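Local coordinates for iron-regulated transcriptional activator AFT2 (Saccharomyces cerevisiae, PDB 4LMG), which activates iron-regulon genes when iron is scarce by recognising CACCC elements in their promoters through its DNA-binding domain, at residues I7-V12 and P23-I28; H19-W24 and V46-R51; I34-E39 and F75-A80. All blocks are in the same frame, centred on the assembly; numbering follows the deposited sequence.

How the interactions relate
A helix, a sheet and a DNA backbone are brought together here by three contacts of differing character. Interaction 1 is partly buried and wholly apolar apart from one carbonyl oxygen; it joins the edge strand 7-8, with the loop after it, to helix 21-29. Interaction 2 takes the first turn of that helix to the inner strand 45-50; its hydrophobic core has phosphates at one side. Interaction 3 is also buried, but spans strand 45-50 to join strands 36-42 and 76-82, with apolar residues beneath the helix and a charged pair facing DNA. Leu25, Phe48, Ile36 and Ile77 link the three into one core beneath helix 21-29.

Interaction 1: I7-V12 and P23-I28; sequences IHLDPV and PWLQKI
Leu9, near the N-terminal strand, points toward helix 21-29 and sets its CD2 methyl near two successive helical side chains. It lies 4.4 Å from CH2 at the far corner of the Trp24 indole, and the same Leu9 CD2 is 4.4 Å from CD2 of Leu25. The methyl meets the indole obliquely. With CG of Trp24 trans to the backbone nitrogen (chi1 179°) and the ring turned about chi2, the benzo end of the indole points to the N-terminal loop. The carbonyl oxygen of Pro11, whose preceding peptide bond is cis, also approaches the indole obliquely, 3.9 Å from Trp24 CZ2. One face of the indole is occupied from within the helix: Ile28, one turn on, places CD1 3.5 Å above the ring plane of Trp24, displaced toward the rim. Phe15 adds an edge-to-face partner, and Pro13 packs on Trp24 too, so the ring is steadied by residues from both the helix and the loop. No hydrogen bond crosses between 7-12 and 23-28. On the strand side, Ile7 and Leu9 make backbone hydrogen bonds with Val92 and Val90, adding strand 7-8 to the sheet edge, while Leu25 packs on Ile36 of the strand at the opposite edge. The result is a helix lying across an antiparallel sheet, with the N-terminal strand closing one side, in the WRKY-GCM1 fold of the AFT DNA-binding domain.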
# COMPACT_ATOMS: atom_id res chain seq x y z
N ILE A 7 -14.07 24.28 -0.95
CA ILE A 7 -15.33 24.31 -0.21
C ILE A 7 -15.23 23.62 1.14
O ILE A 7 -14.98 22.42 1.22
CB ILE A 7 -16.46 23.66 -1.02
CG1 ILE A 7 -16.55 24.28 -2.41
CG2 ILE A 7 -17.78 23.78 -0.27
CD1 ILE A 7 -17.55 23.60 -3.32
N HIS A 8 -15.42 24.38 2.21
CA HIS A 8 -15.41 23.82 3.56
C HIS A 8 -16.76 23.21 3.90
O HIS A 8 -17.81 23.81 3.64
CB HIS A 8 -15.05 24.89 4.59
CG HIS A 8 -13.62 25.32 4.53
ND1 HIS A 8 -13.13 26.13 3.53
CD2 HIS A 8 -12.58 25.06 5.35
CE1 HIS A 8 -11.84 26.35 3.73
NE2 HIS A 8 -11.48 25.71 4.84
N LEU A 9 -16.74 22.01 4.47
CA LEU A 9 -17.96 21.31 4.84
C LEU A 9 -18.37 21.62 6.28
O LEU A 9 -17.53 21.64 7.18
CB LEU A 9 -17.79 19.80 4.66
CG LEU A 9 -18.23 19.21 3.31
CD1 LEU A 9 -17.71 20.04 2.15
CD2 LEU A 9 -17.78 17.76 3.19
N ASP A 10 -19.66 21.85 6.49
CA ASP A 10 -20.21 22.12 7.81
C ASP A 10 -21.64 21.62 7.92
O ASP A 10 -22.41 21.71 6.97
CB ASP A 10 -20.16 23.62 8.12
CG ASP A 10 -18.77 24.10 8.49
OD1 ASP A 10 -18.06 23.35 9.20
OD2 ASP A 10 -18.40 25.21 8.09
N PRO A 11 -22.00 21.07 9.09
CA PRO A 11 -21.08 20.92 10.22
C PRO A 11 -20.30 19.61 10.12
O PRO A 11 -20.72 18.70 9.40
CB PRO A 11 -22.03 20.86 11.42
CG PRO A 11 -23.25 20.20 10.88
CD PRO A 11 -23.37 20.66 9.44
N VAL A 12 -19.18 19.52 10.83
CA VAL A 12 -18.38 18.31 10.83
C VAL A 12 -18.44 17.64 12.20
O VAL A 12 -18.12 18.26 13.21
CB VAL A 12 -16.91 18.61 10.48
CG1 VAL A 12 -16.09 17.33 10.49
CG2 VAL A 12 -16.82 19.29 9.12
N PRO A 23 -16.37 6.53 6.23
CA PRO A 23 -17.77 6.09 6.32
C PRO A 23 -18.75 7.26 6.32
O PRO A 23 -19.83 7.17 5.74
CB PRO A 23 -17.82 5.37 7.67
CG PRO A 23 -16.42 4.93 7.92
CD PRO A 23 -15.55 6.00 7.34
N TRP A 24 -18.37 8.35 6.97
CA TRP A 24 -19.22 9.54 7.01
C TRP A 24 -19.31 10.16 5.63
O TRP A 24 -20.40 10.53 5.17
CB TRP A 24 -18.68 10.55 8.03
CG TRP A 24 -19.49 11.81 8.10
CD1 TRP A 24 -20.74 11.95 8.63
CD2 TRP A 24 -19.10 13.10 7.63
NE1 TRP A 24 -21.15 13.26 8.52
CE2 TRP A 24 -20.16 13.98 7.90
CE3 TRP A 24 -17.95 13.60 6.99
CZ2 TRP A 24 -20.12 15.33 7.57
CZ3 TRP A 24 -17.91 14.94 6.67
CH2 TRP A 24 -18.98 15.79 6.96
N LEU A 25 -18.17 10.27 4.96
CA LEU A 25 -18.13 10.85 3.62
C LEU A 25 -18.91 10.02 2.61
O LEU A 25 -19.50 10.56 1.67
CB LEU A 25 -16.68 11.05 3.17
CG LEU A 25 -15.96 12.20 3.86
CD1 LEU A 25 -14.49 12.25 3.47
CD2 LEU A 25 -16.64 13.52 3.53
N GLN A 26 -18.90 8.70 2.79
CA GLN A 26 -19.63 7.80 1.90
C GLN A 26 -21.13 8.04 1.98
O GLN A 26 -21.83 8.02 0.97
CB GLN A 26 -19.31 6.34 2.21
CG GLN A 26 -17.91 5.90 1.80
CD GLN A 26 -17.59 4.49 2.25
OE1 GLN A 26 -17.78 4.14 3.42
NE2 GLN A 26 -17.11 3.67 1.33
N LYS A 27 -21.63 8.26 3.19
CA LYS A 27 -23.04 8.54 3.38
C LYS A 27 -23.46 9.77 2.59
O LYS A 27 -24.58 9.85 2.09
CB LYS A 27 -23.36 8.75 4.86
CG LYS A 27 -23.32 7.48 5.69
CD LYS A 27 -23.63 7.77 7.16
CE LYS A 27 -24.97 8.47 7.30
NZ LYS A 27 -25.27 8.78 8.72
N ILE A 28 -22.54 10.72 2.46
CA ILE A 28 -22.83 11.98 1.80
C ILE A 28 -22.63 11.93 0.29
O ILE A 28 -23.43 12.46 -0.48
CB ILE A 28 -21.96 13.13 2.36
CG1 ILE A 28 -22.23 13.31 3.85
CG2 ILE A 28 -22.24 14.42 1.61
CD1 ILE A 28 -21.39 14.40 4.48

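Interaction 2: H19-W24 and V46-R51. With ZN (zinc ion), chain I; nucleotides of chain G.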
# COMPACT_ATOMS: atom_id res chain seq x y z
N HIS A 19 -10.12 7.11 10.78
CA HIS A 19 -10.85 6.03 10.13
C HIS A 19 -12.37 6.18 10.19
O HIS A 19 -13.09 5.47 9.50
CB HIS A 19 -10.41 4.68 10.71
CG HIS A 19 -9.02 4.28 10.32
ND1 HIS A 19 -8.13 3.72 11.21
CD2 HIS A 19 -8.37 4.37 9.14
CE1 HIS A 19 -6.99 3.48 10.59
NE2 HIS A 19 -7.11 3.86 9.33
N GLU A 20 -12.85 7.10 11.01
CA GLU A 20 -14.28 7.34 11.14
C GLU A 20 -14.78 8.29 10.05
O GLU A 20 -15.98 8.48 9.87
CB GLU A 20 -14.61 7.92 12.51
CG GLU A 20 -14.00 7.14 13.66
CD GLU A 20 -14.10 7.87 14.98
OE1 GLU A 20 -14.65 8.99 15.00
OE2 GLU A 20 -13.62 7.33 16.00
N ILE A 21 -13.84 8.87 9.31
CA ILE A 21 -14.17 9.91 8.34
C ILE A 21 -14.71 9.36 7.02
O ILE A 21 -15.71 9.86 6.50
CB ILE A 21 -12.96 10.82 8.07
CG1 ILE A 21 -12.42 11.38 9.39
CG2 ILE A 21 -13.34 11.94 7.12
CD1 ILE A 21 -11.24 12.31 9.23
N LYS A 22 -14.06 8.33 6.49
CA LYS A 22 -14.47 7.73 5.22
C LYS A 22 -15.94 7.30 5.21
O LYS A 22 -16.68 7.66 4.30
CB LYS A 22 -13.56 6.56 4.84
CG LYS A 22 -13.95 5.88 3.53
CD LYS A 22 -12.99 4.76 3.18
CE LYS A 22 -13.39 4.07 1.88
NZ LYS A 22 -12.44 2.98 1.51
N PRO A 23 -16.37 6.53 6.23
CA PRO A 23 -17.77 6.09 6.32
C PRO A 23 -18.75 7.26 6.32
O PRO A 23 -19.83 7.17 5.74
CB PRO A 23 -17.82 5.37 7.67
CG PRO A 23 -16.42 4.93 7.92
CD PRO A 23 -15.55 6.00 7.34
N TRP A 24 -18.37 8.35 6.97
CA TRP A 24 -19.22 9.54 7.01
C TRP A 24 -19.31 10.16 5.63
O TRP A 24 -20.40 10.53 5.17
CB TRP A 24 -18.68 10.55 8.03
CG TRP A 24 -19.49 11.81 8.10
CD1 TRP A 24 -20.74 11.95 8.63
CD2 TRP A 24 -19.10 13.10 7.63
NE1 TRP A 24 -21.15 13.26 8.52
CE2 TRP A 24 -20.16 13.98 7.90
CE3 TRP A 24 -17.95 13.60 6.99
CZ2 TRP A 24 -20.12 15.33 7.57
CZ3 TRP A 24 -17.91 14.94 6.67
CH2 TRP A 24 -18.98 15.79 6.96
N VAL A 46 -6.45 12.89 6.29
CA VAL A 46 -6.89 11.90 5.32
C VAL A 46 -7.27 12.58 4.02
O VAL A 46 -8.04 13.54 4.01
CB VAL A 46 -8.10 11.09 5.83
CG1 VAL A 46 -8.38 9.93 4.89
CG2 VAL A 46 -7.84 10.60 7.24
N THR A 47 -6.72 12.09 2.92
CA THR A 47 -7.05 12.62 1.60
C THR A 47 -7.85 11.59 0.82
O THR A 47 -7.46 10.44 0.71
CB THR A 47 -5.79 12.99 0.81
OG1 THR A 47 -5.07 14.01 1.50
CG2 THR A 47 -6.16 13.49 -0.58
N PHE A 48 -8.99 12.03 0.28
CA PHE A 48 -9.88 11.16 -0.46
C PHE A 48 -9.94 11.56 -1.92
O PHE A 48 -9.69 12.71 -2.27
CB PHE A 48 -11.29 11.22 0.14
CG PHE A 48 -11.36 10.86 1.59
CD1 PHE A 48 -11.12 11.81 2.57
CD2 PHE A 48 -11.67 9.57 1.98
CE1 PHE A 48 -11.19 11.48 3.91
CE2 PHE A 48 -11.74 9.23 3.32
CZ PHE A 48 -11.50 10.19 4.28
N LYS A 49 -10.26 10.59 -2.78
CA LYS A 49 -10.50 10.87 -4.19
C LYS A 49 -11.48 9.85 -4.77
O LYS A 49 -11.89 8.92 -4.08
CB LYS A 49 -9.19 10.86 -4.97
CG LYS A 49 -8.47 9.53 -4.96
CD LYS A 49 -7.17 9.62 -5.74
CE LYS A 49 -6.39 8.32 -5.69
NZ LYS A 49 -5.04 8.49 -6.28
N CYS A 50 -11.84 10.03 -6.03
CA CYS A 50 -12.73 9.09 -6.70
C CYS A 50 -12.01 7.79 -6.98
O CYS A 50 -10.86 7.79 -7.43
CB CYS A 50 -13.27 9.67 -8.01
SG CYS A 50 -14.52 10.95 -7.81
N ARG A 51 -12.67 6.67 -6.70
CA ARG A 51 -12.12 5.38 -7.06
C ARG A 51 -11.71 5.41 -8.52
O ARG A 51 -12.41 5.98 -9.36
CB ARG A 51 -13.13 4.26 -6.84
CG ARG A 51 -12.58 2.88 -7.15
CD ARG A 51 -13.64 1.81 -6.99
NE ARG A 51 -14.33 1.94 -5.72
CZ ARG A 51 -13.84 1.54 -4.55
NH1 ARG A 51 -12.64 0.98 -4.49
NH2 ARG A 51 -14.55 1.71 -3.45
ZN ZN I . -14.34 12.04 -9.81
P DG G 9 -7.77 3.41 -6.14
OP1 DG G 9 -8.98 3.37 -6.98
OP2 DG G 9 -6.95 4.64 -6.11
O5' DG G 9 -8.16 3.02 -4.64
C5' DG G 9 -8.75 1.74 -4.43
C4' DG G 9 -8.37 1.18 -3.07
O4' DG G 9 -7.02 0.62 -3.12
C3' DG G 9 -8.35 2.19 -1.93
O3' DG G 9 -8.69 1.49 -0.75
C2' DG G 9 -6.89 2.65 -1.93
C1' DG G 9 -6.16 1.35 -2.27
N9 DG G 9 -4.89 1.50 -3.00
C8 DG G 9 -4.65 2.29 -4.10
N7 DG G 9 -3.43 2.20 -4.54
C5 DG G 9 -2.82 1.29 -3.69
C6 DG G 9 -1.49 0.79 -3.68
O6 DG G 9 -0.56 1.07 -4.45
N1 DG G 9 -1.29 -0.12 -2.65
C2 DG G 9 -2.25 -0.50 -1.74
N2 DG G 9 -1.88 -1.39 -0.81
N3 DG G 9 -3.50 -0.04 -1.74
C4 DG G 9 -3.71 0.85 -2.74
P DA G 11 -5.83 3.51 5.59
OP1 DA G 11 -6.80 2.40 5.44
OP2 DA G 11 -6.31 4.85 5.98
O5' DA G 11 -4.70 3.09 6.63
C5' DA G 11 -4.17 1.78 6.60
C4' DA G 11 -2.67 1.76 6.82
O4' DA G 11 -1.97 2.18 5.62
C3' DA G 11 -2.11 2.62 7.95
O3' DA G 11 -1.08 1.84 8.53
C2' DA G 11 -1.61 3.87 7.21
C1' DA G 11 -1.14 3.29 5.88
N9 DA G 11 -1.26 4.18 4.72
C8 DA G 11 -2.24 5.10 4.47
N7 DA G 11 -2.08 5.74 3.33
C5 DA G 11 -0.92 5.21 2.80
C6 DA G 11 -0.20 5.47 1.62
N6 DA G 11 -0.58 6.37 0.70
N1 DA G 11 0.93 4.76 1.40
C2 DA G 11 1.31 3.85 2.31
N3 DA G 11 0.72 3.53 3.46
C4 DA G 11 -0.40 4.24 3.65
P DC G 10 -9.23 2.28 0.54
OP1 DC G 10 -10.02 1.34 1.36
OP2 DC G 10 -9.87 3.53 0.07
O5' DC G 10 -7.89 2.67 1.32
C5' DC G 10 -7.17 1.68 2.04
C4' DC G 10 -5.79 2.17 2.45
O4' DC G 10 -4.88 2.10 1.32
C3' DC G 10 -5.72 3.61 2.97
O3' DC G 10 -5.03 3.65 4.21
C2' DC G 10 -4.87 4.32 1.91
C1' DC G 10 -3.97 3.16 1.51
N1 DC G 10 -3.16 3.40 0.29
C2 DC G 10 -1.89 2.81 0.19
O2 DC G 10 -1.49 2.10 1.12
N3 DC G 10 -1.15 3.03 -0.92
C4 DC G 10 -1.61 3.80 -1.90
N4 DC G 10 -0.82 3.97 -2.97
C5 DC G 10 -2.90 4.42 -1.82
C6 DC G 10 -3.63 4.19 -0.72
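Lys22 NZ lies between the two non-bridging oxygens of the DC10 phosphate of chain G, 2.9 Å from OP1 and 3.0 Å from OP2, the latter a weak hydrogen bond. The same side chain begins against the protein core: Lys22 CB rests at the edge of the Phe48 ring, near its plane, 3.6 Å from CE2. Every torsion of the lysine lies close to 180°, which stretches it from the aromatic ring to the DNA backbone. Ile21 supplies the apolar half. Its CG2 comes obliquely to the Phe48 ring, 3.8 Å from CZ, the two side chains crossing at about a right angle, and its CD1 lies 4.3 Å from CG2 of Val46. Thus the start of helix 21-29 is seated on strand 45-50 while its outer side faces phosphate. His19 presents an edge to the DA11 phosphate of chain G, in the ring plane, with NE2 3.6 Å from OP2. Arg51 also lies near the backbone of chain G, its guanidinium held by salt bridges to Asp35 and Asp111. At the strand's other end Cys50 SG binds zinc at 2.3 Å, with Cys73, His97 and His99 completing the site. A DNA-facing antiparallel sheet with a Cys2His2 zinc site, built from the end of one strand and the loops beside the sheet, is characteristic of the WRKY-GCM1 fold.

Interaction 3: I34-E39 and F75-A80. With nucleotides of chain G; nucleotides of chain H.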
# COMPACT_ATOMS: atom_id res chain seq x y z
N ILE A 34 -20.78 9.46 -6.37
CA ILE A 34 -19.36 9.65 -6.13
C ILE A 34 -18.84 8.56 -5.20
O ILE A 34 -19.32 8.41 -4.08
CB ILE A 34 -19.06 11.03 -5.53
CG1 ILE A 34 -19.48 12.13 -6.52
CG2 ILE A 34 -17.59 11.16 -5.18
CD1 ILE A 34 -19.36 13.53 -5.97
N ASP A 35 -17.84 7.82 -5.69
CA ASP A 35 -17.28 6.68 -4.97
C ASP A 35 -15.91 7.06 -4.41
O ASP A 35 -14.91 7.05 -5.13
CB ASP A 35 -17.15 5.49 -5.92
CG ASP A 35 -16.77 4.20 -5.21
OD1 ASP A 35 -16.41 4.25 -4.02
OD2 ASP A 35 -16.83 3.13 -5.86
N ILE A 36 -15.86 7.39 -3.12
CA ILE A 36 -14.63 7.89 -2.52
C ILE A 36 -13.68 6.78 -2.07
O ILE A 36 -14.10 5.79 -1.49
CB ILE A 36 -14.91 8.79 -1.30
CG1 ILE A 36 -15.63 8.00 -0.21
CG2 ILE A 36 -15.72 10.02 -1.71
CD1 ILE A 36 -15.63 8.67 1.13
N VAL A 37 -12.40 6.96 -2.36
CA VAL A 37 -11.37 6.09 -1.81
C VAL A 37 -10.31 6.94 -1.10
O VAL A 37 -10.24 8.15 -1.30
CB VAL A 37 -10.69 5.23 -2.90
CG1 VAL A 37 -11.68 4.23 -3.48
CG2 VAL A 37 -10.11 6.11 -4.00
N ILE A 38 -9.51 6.29 -0.25
CA ILE A 38 -8.43 6.98 0.44
C ILE A 38 -7.17 7.01 -0.42
O ILE A 38 -6.63 5.96 -0.79
CB ILE A 38 -8.09 6.32 1.78
CG1 ILE A 38 -9.34 6.24 2.67
CG2 ILE A 38 -6.98 7.10 2.49
CD1 ILE A 38 -9.14 5.39 3.91
N GLU A 39 -6.71 8.21 -0.74
CA GLU A 39 -5.46 8.37 -1.46
C GLU A 39 -4.31 8.21 -0.49
O GLU A 39 -3.28 7.62 -0.81
CB GLU A 39 -5.39 9.76 -2.11
CG GLU A 39 -4.07 10.07 -2.77
CD GLU A 39 -4.08 11.40 -3.50
OE1 GLU A 39 -4.50 12.41 -2.90
OE2 GLU A 39 -3.69 11.43 -4.68
N PHE A 75 -10.92 15.63 -8.66
CA PHE A 75 -11.70 15.76 -7.43
C PHE A 75 -10.92 15.28 -6.21
O PHE A 75 -10.32 14.21 -6.23
CB PHE A 75 -13.01 14.97 -7.56
CG PHE A 75 -13.90 15.06 -6.35
CD1 PHE A 75 -13.89 14.05 -5.39
CD2 PHE A 75 -14.76 16.13 -6.18
CE1 PHE A 75 -14.72 14.13 -4.28
CE2 PHE A 75 -15.59 16.21 -5.08
CZ PHE A 75 -15.57 15.21 -4.13
N ARG A 76 -10.93 16.09 -5.15
CA ARG A 76 -10.21 15.75 -3.93
C ARG A 76 -10.96 16.21 -2.68
O ARG A 76 -11.51 17.30 -2.63
CB ARG A 76 -8.81 16.37 -3.93
CG ARG A 76 -7.82 15.71 -4.87
CD ARG A 76 -7.67 14.23 -4.57
NE ARG A 76 -6.60 13.62 -5.36
CZ ARG A 76 -6.71 13.29 -6.64
NH1 ARG A 76 -7.84 13.52 -7.30
NH2 ARG A 76 -5.68 12.74 -7.28
N ILE A 77 -10.97 15.35 -1.66
CA ILE A 77 -11.46 15.74 -0.35
C ILE A 77 -10.33 15.60 0.66
O ILE A 77 -9.65 14.58 0.71
CB ILE A 77 -12.65 14.88 0.09
CG1 ILE A 77 -13.80 14.98 -0.92
CG2 ILE A 77 -13.13 15.30 1.47
CD1 ILE A 77 -15.03 14.21 -0.51
N ARG A 78 -10.13 16.64 1.46
CA ARG A 78 -9.06 16.63 2.45
C ARG A 78 -9.59 16.91 3.85
O ARG A 78 -10.14 17.97 4.11
CB ARG A 78 -7.98 17.64 2.07
CG ARG A 78 -6.72 17.57 2.93
CD ARG A 78 -5.56 18.28 2.24
NE ARG A 78 -4.37 18.32 3.07
CZ ARG A 78 -4.03 19.35 3.84
NH1 ARG A 78 -4.81 20.43 3.89
NH2 ARG A 78 -2.92 19.31 4.57
N ALA A 79 -9.45 15.93 4.73
CA ALA A 79 -9.81 16.10 6.13
C ALA A 79 -8.54 16.26 6.95
O ALA A 79 -7.64 15.42 6.88
CB ALA A 79 -10.62 14.92 6.62
N ALA A 80 -8.45 17.34 7.71
CA ALA A 80 -7.25 17.64 8.48
C ALA A 80 -7.57 17.97 9.93
O ALA A 80 -8.50 18.72 10.22
CB ALA A 80 -6.47 18.78 7.83
P DC G 10 -9.23 2.28 0.54
OP1 DC G 10 -10.02 1.34 1.36
OP2 DC G 10 -9.87 3.53 0.07
O5' DC G 10 -7.89 2.67 1.32
C5' DC G 10 -7.17 1.68 2.04
C4' DC G 10 -5.79 2.17 2.45
O4' DC G 10 -4.88 2.10 1.32
C3' DC G 10 -5.72 3.61 2.97
O3' DC G 10 -5.03 3.65 4.21
C2' DC G 10 -4.87 4.32 1.91
C1' DC G 10 -3.97 3.16 1.51
N1 DC G 10 -3.16 3.40 0.29
C2 DC G 10 -1.89 2.81 0.19
O2 DC G 10 -1.49 2.10 1.12
N3 DC G 10 -1.15 3.03 -0.92
C4 DC G 10 -1.61 3.80 -1.90
N4 DC G 10 -0.82 3.97 -2.97
C5 DC G 10 -2.90 4.42 -1.82
C6 DC G 10 -3.63 4.19 -0.72
O5' DA H 1 -3.71 19.42 -0.42
C5' DA H 1 -4.23 18.70 -1.53
C4' DA H 1 -3.91 17.22 -1.43
O4' DA H 1 -4.57 16.51 -2.50
C3' DA H 1 -2.44 16.86 -1.58
O3' DA H 1 -2.19 15.59 -0.98
C2' DA H 1 -2.29 16.79 -3.10
C1' DA H 1 -3.64 16.25 -3.54
N9 DA H 1 -4.15 16.88 -4.76
C8 DA H 1 -4.80 18.08 -4.86
N7 DA H 1 -5.15 18.39 -6.08
C5 DA H 1 -4.70 17.32 -6.84
C6 DA H 1 -4.76 17.05 -8.22
N6 DA H 1 -5.32 17.87 -9.11
N1 DA H 1 -4.21 15.89 -8.65
C2 DA H 1 -3.65 15.07 -7.75
N3 DA H 1 -3.53 15.22 -6.43
C4 DA H 1 -4.08 16.38 -6.04
P DG G 9 -7.77 3.41 -6.14
OP1 DG G 9 -8.98 3.37 -6.98
OP2 DG G 9 -6.95 4.64 -6.11
O5' DG G 9 -8.16 3.02 -4.64
C5' DG G 9 -8.75 1.74 -4.43
C4' DG G 9 -8.37 1.18 -3.07
O4' DG G 9 -7.02 0.62 -3.12
C3' DG G 9 -8.35 2.19 -1.93
O3' DG G 9 -8.69 1.49 -0.75
C2' DG G 9 -6.89 2.65 -1.93
C1' DG G 9 -6.16 1.35 -2.27
N9 DG G 9 -4.89 1.50 -3.00
C8 DG G 9 -4.65 2.29 -4.10
N7 DG G 9 -3.43 2.20 -4.54
C5 DG G 9 -2.82 1.29 -3.69
C6 DG G 9 -1.49 0.79 -3.68
O6 DG G 9 -0.56 1.07 -4.45
N1 DG G 9 -1.29 -0.12 -2.65
C2 DG G 9 -2.25 -0.50 -1.74
N2 DG G 9 -1.88 -1.39 -0.81
N3 DG G 9 -3.50 -0.04 -1.74
C4 DG G 9 -3.71 0.85 -2.74
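Glu39 and Arg76 meet across the intervening strand 45-50 in a salt bridge whose hydrogen bond, from Arg76 NE to Glu39 OE1 at 3.5 Å, is long and weak. The side chains cross at about a right angle, and the carboxylate and guanidinium planes are turned 67° apart, so the two groups are not coplanar; OE1 comes to the guanidinium edge at NE, while Glu39 OE2 lies 3.5 Å from Arg76 NH2. Arg76 is held more firmly by backbone oxygens. Its NH1 donates to Phe75 O at 2.8 Å, with an N-H...O angle of 160°, approaching from above the carbonyl plane, and makes a second hydrogen bond to Cys73 O. A bend at chi2 folds the arginine back toward these carbonyls. The adenine of DA1 of chain H lies over one face of the guanidinium, its C2 3.1 Å from Arg76 NH2. OE2 of Glu39 also has a long, weak ion pair with Lys49.

In this WRKY-GCM1 antiparallel sheet, strands 36-42 and 76-82 flank strand 45-50 and hydrogen-bond to it through their backbones: Val37 pairs with Lys49, Glu39 with Thr47 and Ile77 with Phe48. Strand 36-42 meets the DNA just before and at its corner at Glu39. The backbone N of Ile38 donates to OP2 of DC10 of chain G at 2.8 Å and an almost straight 175°, while Ile38 CG2 packs 3.5 Å from the sugar C2' of DC10. Glu39 O accepts a weak hydrogen bond from an adenine N6.

On the helix side the partners are apolar. Ile36 CG2 lies 4.4 Å from Ile77 CD1, beneath helix 21-29. Ile34 CG2 approaches the Phe75 ring obliquely, 4.2 Å from CE1, and that ring is itself stacked with the zinc ligand His97.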